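Local coordinates for protein putative thiosulfate sulfurtransferase YOR285W (PDB 3D1P) that transfers sulfur from thiosulfate to glutathione, releasing sulfite and forming S-sulfanylglutathione, a central intermediate of hydrogen sulfide metabolism, at residues P39-V44 with E93-C98; I61-R66 with I83-P88. One frame throughout, in Å; residues are numbered along the deposited sequence. Where two conformers were deposited one is given.

Interaction 1: P39-V44 with E93-C98; sequences PNVVLV and ELIFYC
V41-V44 pairs in register with E93-F96 as neighbouring parallel strands in the central sheet of the rhodanese alpha/beta fold. Five N-H...O bonds zip the backbones together, among them V42 N to E93 O (2.8 Å) and I95 N to V42 O (2.9 Å). Packing is densest toward the C-terminal ends. V44 CG2 sits against L94 CG (3.8 Å), while V44 lies over one face of the F96 ring, CB above it and CG1, anti to the backbone N (chi1 -172°), 3.8 Å from F96 CE1. An alanine in place of L94 is likely to open a gap beside V44 CG2 and V42 CB, both of which now rest on the leucine CG. On the other face, I95 CD1 packs against V41 CG1 and L43 CD2, beneath helix 27-36. The N-terminal end is looser: N40 is solvent-exposed, and the E93 carboxylate touches V41 CG2 through OE1 but spends OE2 on Y25 and S120. With chi1 at 54°, Y97 folds its ring back over its partner strand. V44 O, which accepts the Y97 N-H at 3.1 Å, therefore also lies 3.8 Å above the ring plane near its rim, and Y97 OH ends 3.7 Å from L43 CB.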
loop_
_atom_site.group_PDB
_atom_site.type_symbol
_atom_site.label_atom_id
_atom_site.label_comp_id
_atom_site.label_asym_id
_atom_site.label_seq_id
_atom_site.Cartn_x
_atom_site.Cartn_y
_atom_site.Cartn_z
ATOM N N PRO A 39 0.950 9.864 -10.851
ATOM C CA PRO A 39 2.202 10.090 -10.154
ATOM C C PRO A 39 2.040 10.457 -8.713
ATOM O O PRO A 39 3.017 10.415 -7.928
ATOM C CB PRO A 39 2.824 11.238 -10.942
ATOM C CG PRO A 39 1.707 11.963 -11.550
ATOM C CD PRO A 39 0.749 10.860 -11.913
ATOM N N ASN A 40 0.834 10.860 -8.328
ATOM C CA ASN A 40 0.592 11.288 -6.971
ATOM C C ASN A 40 -0.206 10.265 -6.135
ATOM O O ASN A 40 -0.771 10.619 -5.107
ATOM C CB ASN A 40 0.084 12.701 -7.014
ATOM C CG ASN A 40 1.200 13.707 -7.425
ATOM O OD1 ASN A 40 2.358 13.623 -6.972
ATOM N ND2 ASN A 40 0.840 14.641 -8.271
ATOM N N VAL A 41 -0.168 9.015 -6.576
ATOM C CA VAL A 41 -0.736 7.880 -5.858
ATOM C C VAL A 41 0.388 6.882 -5.582
ATOM O O VAL A 41 1.253 6.640 -6.449
ATOM C CB VAL A 41 -1.839 7.236 -6.673
ATOM C CG1 VAL A 41 -2.255 5.879 -6.066
ATOM C CG2 VAL A 41 -3.015 8.215 -6.802
ATOM N N VAL A 42 0.408 6.344 -4.366
ATOM C CA VAL A 42 1.361 5.345 -3.945
ATOM C C VAL A 42 0.579 4.120 -3.500
ATOM O O VAL A 42 -0.313 4.231 -2.673
ATOM C CB VAL A 42 2.236 5.837 -2.780
ATOM C CG1 VAL A 42 3.257 4.795 -2.358
ATOM C CG2 VAL A 42 2.936 7.161 -3.143
ATOM N N LEU A 43 0.975 2.963 -4.030
ATOM C CA LEU A 43 0.340 1.672 -3.715
ATOM C C LEU A 43 1.207 1.000 -2.660
ATOM O O LEU A 43 2.326 0.560 -2.943
ATOM C CB LEU A 43 0.269 0.799 -4.973
ATOM C CG LEU A 43 -0.502 1.431 -6.141
ATOM C CD1 LEU A 43 -0.504 0.502 -7.351
ATOM C CD2 LEU A 43 -1.909 1.799 -5.741
ATOM N N VAL A 44 0.707 0.947 -1.431
ATOM C CA VAL A 44 1.492 0.504 -0.281
ATOM C C VAL A 44 1.065 -0.902 0.130
ATOM O O VAL A 44 0.054 -1.105 0.782
ATOM C CB VAL A 44 1.369 1.447 0.907
ATOM C CG1 VAL A 44 2.355 1.017 1.975
ATOM C CG2 VAL A 44 1.613 2.927 0.499
ATOM N N GLU A 93 -1.565 10.469 -2.255
ATOM C CA GLU A 93 -2.534 9.514 -1.746
ATOM C C GLU A 93 -1.845 8.151 -1.592
ATOM O O GLU A 93 -1.349 7.610 -2.575
ATOM C CB GLU A 93 -3.707 9.341 -2.707
ATOM C CG GLU A 93 -4.715 8.347 -2.216
ATOM C CD GLU A 93 -5.858 8.049 -3.171
ATOM O OE1 GLU A 93 -5.866 8.539 -4.305
ATOM O OE2 GLU A 93 -6.755 7.277 -2.759
ATOM N N LEU A 94 -1.817 7.621 -0.381
ATOM C CA LEU A 94 -1.248 6.300 -0.129
ATOM C C LEU A 94 -2.407 5.318 0.054
ATOM O O LEU A 94 -3.292 5.560 0.888
ATOM C CB LEU A 94 -0.395 6.288 1.138
ATOM C CG LEU A 94 1.068 6.706 0.956
ATOM C CD1 LEU A 94 1.223 8.155 0.408
ATOM C CD2 LEU A 94 1.806 6.525 2.270
ATOM N N ILE A 95 -2.396 4.241 -0.717
ATOM C CA ILE A 95 -3.446 3.229 -0.695
ATOM C C ILE A 95 -2.860 1.970 -0.064
ATOM O O ILE A 95 -1.941 1.385 -0.616
ATOM C CB ILE A 95 -3.968 2.913 -2.091
ATOM C CG1 ILE A 95 -4.395 4.173 -2.823
ATOM C CG2 ILE A 95 -5.119 1.902 -1.986
ATOM C CD1 ILE A 95 -4.866 3.924 -4.280
ATOM N N PHE A 96 -3.390 1.567 1.087
ATOM C CA PHE A 96 -2.810 0.501 1.873
ATOM C C PHE A 96 -3.547 -0.820 1.691
ATOM O O PHE A 96 -4.788 -0.865 1.665
ATOM C CB PHE A 96 -2.907 0.849 3.359
ATOM C CG PHE A 96 -1.996 1.954 3.746
ATOM C CD1 PHE A 96 -0.716 1.690 4.225
ATOM C CD2 PHE A 96 -2.385 3.283 3.595
ATOM C CE1 PHE A 96 0.127 2.737 4.559
ATOM C CE2 PHE A 96 -1.517 4.324 3.913
ATOM C CZ PHE A 96 -0.266 4.030 4.364
ATOM N N TYR A 97 -2.783 -1.910 1.650
ATOM C CA TYR A 97 -3.370 -3.258 1.573
ATOM C C TYR A 97 -2.303 -4.276 1.967
ATOM O O TYR A 97 -1.107 -3.999 1.981
ATOM C CB TYR A 97 -3.918 -3.548 0.172
ATOM C CG TYR A 97 -2.925 -3.343 -0.935
ATOM C CD1 TYR A 97 -2.120 -4.390 -1.375
ATOM C CD2 TYR A 97 -2.768 -2.119 -1.565
ATOM C CE1 TYR A 97 -1.212 -4.221 -2.379
ATOM C CE2 TYR A 97 -1.846 -1.918 -2.567
ATOM C CZ TYR A 97 -1.065 -2.977 -3.001
ATOM O OH TYR A 97 -0.174 -2.775 -4.015
ATOM N N CYS A 98 -2.787 -5.488 2.216
ATOM C CA CYS A 98 -1.911 -6.627 2.508
ATOM C C CYS A 98 -2.403 -7.830 1.680
ATOM O O CYS A 98 -2.473 -7.736 0.462
ATOM C CB CYS A 98 -1.761 -6.861 4.034
ATOM S SG CYS A 98 -3.307 -7.156 4.902
#

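Interaction 2: I61-R66 with I83-P88; sequences INVPYR and IGIPKP
The flat group where I61-V63 meets I83-P88 is the N62-V63 peptide, since no aromatic ring of these segments takes part. I85 CD1 lies over one face of this peptide, on its oxygen side and 4.0 Å from N62 O, whereas I83 CG2 meets that oxygen at the edge, near the peptide plane (3.9 Å). The puckered ring of P88 presents its CG corner to I61, whose CD1 reaches it at 3.6 Å; helix 76-83 also touches this proline, through F79.

Contact across the interface is entirely by van der Waals packing. I85 CD1 touches three residues: besides N62 O, it presses on I61 CB (3.8 Å) and comes within 4.3 Å of V63 CG2. I61 and I85 have nearly the same shape, each with CG1 between the backbone N and the carbonyl carbon (chi1 67° and 63°) and CD1 extended beyond it, and their side chains run slantwise to one another. A more distant touch, V63 CG1 to I83 CD1, continues the apolar patch, and F79 backs both V63 and I85.

The side-chain amide of N62 takes no part in this packing, its ND2 being hydrogen-bonded to the carbonyl oxygens of R47 and D45. At the C-terminal end of 83-88, P88 O is bonded to Y116 OH. Between I83 and I85 the chain turns at G84, which leaves the helix with positive phi (89°), an angle at which a CB would jam against the I83 carbonyl oxygen. On either side of this turn the CB atoms of I83 and I85 point toward 61-66. Strand 61-62, helix 76-83 and strand 93-97 form a right-handed beta-alpha-beta crossover that skips the intervening strand 41-45, as expected in the parallel alpha/beta fold of a rhodanese domain, and this contact packs the exit of its helix against the sheet's edge strand.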
loop_
_atom_site.group_PDB
_atom_site.type_symbol
_atom_site.label_atom_id
_atom_site.label_comp_id
_atom_site.label_asym_id
_atom_site.label_seq_id
_atom_site.Cartn_x
_atom_site.Cartn_y
_atom_site.Cartn_z
ATOM N N ILE A 61 4.909 -0.260 -3.814
ATOM C CA ILE A 61 6.028 -0.368 -2.892
ATOM C C ILE A 61 5.695 -1.388 -1.820
ATOM O O ILE A 61 4.534 -1.680 -1.554
ATOM C CB ILE A 61 6.416 0.992 -2.275
ATOM C CG1 ILE A 61 5.326 1.542 -1.331
ATOM C CG2 ILE A 61 6.781 1.966 -3.392
ATOM C CD1 ILE A 61 5.760 2.788 -0.567
ATOM N N ASN A 62 6.743 -1.953 -1.221
ATOM C CA ASN A 62 6.574 -2.931 -0.146
ATOM C C ASN A 62 7.114 -2.318 1.142
ATOM O O ASN A 62 8.285 -1.995 1.256
ATOM C CB ASN A 62 7.340 -4.199 -0.492
ATOM C CG ASN A 62 7.151 -5.333 0.519
ATOM O OD1 ASN A 62 8.061 -6.150 0.735
ATOM N ND2 ASN A 62 5.959 -5.476 1.074
ATOM N N VAL A 63 6.220 -2.159 2.129
ATOM C CA VAL A 63 6.586 -1.610 3.436
ATOM C C VAL A 63 6.021 -2.575 4.489
ATOM O O VAL A 63 4.915 -2.388 4.992
ATOM C CB VAL A 63 6.081 -0.181 3.658
ATOM C CG1 VAL A 63 6.665 0.352 4.967
ATOM C CG2 VAL A 63 6.483 0.723 2.478
ATOM N N PRO A 64 6.739 -3.661 4.752
ATOM C CA PRO A 64 6.154 -4.757 5.535
ATOM C C PRO A 64 5.661 -4.342 6.918
ATOM O O PRO A 64 6.412 -3.787 7.730
ATOM C CB PRO A 64 7.320 -5.753 5.650
ATOM C CG PRO A 64 8.157 -5.498 4.398
ATOM C CD PRO A 64 8.075 -4.006 4.218
ATOM N N TYR A 65 4.402 -4.704 7.237
ATOM C CA TYR A 65 3.829 -4.317 8.509
ATOM C C TYR A 65 4.322 -5.201 9.655
ATOM O O TYR A 65 4.697 -4.693 10.694
ATOM C CB TYR A 65 2.300 -4.290 8.448
ATOM C CG TYR A 65 1.718 -3.819 9.745
ATOM C CD1 TYR A 65 1.800 -2.490 10.111
ATOM C CD2 TYR A 65 1.113 -4.705 10.627
ATOM C CE1 TYR A 65 1.320 -2.043 11.361
ATOM C CE2 TYR A 65 0.657 -4.270 11.841
ATOM C CZ TYR A 65 0.761 -2.946 12.195
ATOM O OH TYR A 65 0.281 -2.538 13.422
ATOM N N ARG A 66 4.311 -6.514 9.451
ATOM C CA ARG A 66 4.719 -7.455 10.491
ATOM C C ARG A 66 6.143 -7.196 10.981
ATOM O O ARG A 66 6.405 -7.198 12.183
ATOM C CB ARG A 66 4.591 -8.895 9.989
ATOM C CG ARG A 66 3.212 -9.502 10.192
ATOM C CD ARG A 66 3.122 -10.885 9.569
ATOM N NE ARG A 66 3.909 -11.870 10.305
ATOM C CZ ARG A 66 3.553 -12.385 11.478
ATOM N NH1 ARG A 66 2.418 -12.011 12.052
ATOM N NH2 ARG A 66 4.331 -13.277 12.077
ATOM N N ILE A 83 13.764 0.410 5.814
ATOM C CA ILE A 83 12.960 -0.209 4.771
ATOM C C ILE A 83 13.730 -0.387 3.481
ATOM O O ILE A 83 13.429 -1.295 2.735
ATOM C CB ILE A 83 11.680 0.640 4.518
ATOM C CG1 ILE A 83 10.973 0.946 5.830
ATOM C CG2 ILE A 83 10.720 -0.063 3.550
ATOM C CD1 ILE A 83 10.544 -0.240 6.654
ATOM N N GLY A 84 14.707 0.461 3.220
ATOM C CA GLY A 84 15.516 0.364 2.017
ATOM C C GLY A 84 15.025 1.107 0.798
ATOM O O GLY A 84 15.633 0.974 -0.258
ATOM N N ILE A 85 13.925 1.848 0.948
ATOM C CA ILE A 85 13.367 2.681 -0.082
ATOM C C ILE A 85 13.025 4.019 0.556
ATOM O O ILE A 85 12.918 4.127 1.767
ATOM C CB ILE A 85 12.115 2.046 -0.721
ATOM C CG1 ILE A 85 10.989 1.890 0.310
ATOM C CG2 ILE A 85 12.512 0.761 -1.399
ATOM C CD1 ILE A 85 9.660 1.439 -0.324
ATOM N N PRO A 86 12.825 5.065 -0.250
ATOM C CA PRO A 86 12.496 6.376 0.304
ATOM C C PRO A 86 11.122 6.391 0.947
ATOM O O PRO A 86 10.182 5.711 0.514
ATOM C CB PRO A 86 12.522 7.325 -0.920
ATOM C CG PRO A 86 13.390 6.609 -1.883
ATOM C CD PRO A 86 13.053 5.156 -1.693
ATOM N N LYS A 87 11.008 7.220 1.967
ATOM C CA LYS A 87 9.727 7.413 2.620
ATOM C C LYS A 87 8.761 8.096 1.657
ATOM O O LYS A 87 9.093 9.107 1.058
ATOM C CB LYS A 87 9.907 8.282 3.853
ATOM C CG LYS A 87 8.644 8.392 4.674
ATOM C CD LYS A 87 8.834 9.199 5.957
ATOM C CE LYS A 87 7.550 9.338 6.773
ATOM N NZ LYS A 87 7.704 10.284 7.905
ATOM N N PRO A 88 7.557 7.544 1.493
ATOM C CA PRO A 88 6.625 8.166 0.564
ATOM C C PRO A 88 6.318 9.608 0.908
ATOM O O PRO A 88 6.183 9.980 2.085
ATOM C CB PRO A 88 5.365 7.288 0.685
ATOM C CG PRO A 88 5.914 5.958 1.027
ATOM C CD PRO A 88 7.044 6.258 1.977
#

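How the interactions relate
Interactions 1 and 2 meet at strand 41-45, which pairs with 93-97 on one side and with the edge strand 61-62 on the other; their centres are 11 Å apart. A probable hydrogen bond from I61 N to L43 O (2.8 Å) carries the sheet from one contact into the other. Their apolar side chains also merge: V42 CG1 packs on I61 CD1 at 3.7 Å, and L94 CD2 on P88 CB at 4.0 Å. Interaction 1 leads straight to C98, the cysteine that carries the persulfide intermediate, just after strand 93-97. From the edge strand, one strand further away, the side chain of N62 comes to about 8 Å from that of C98.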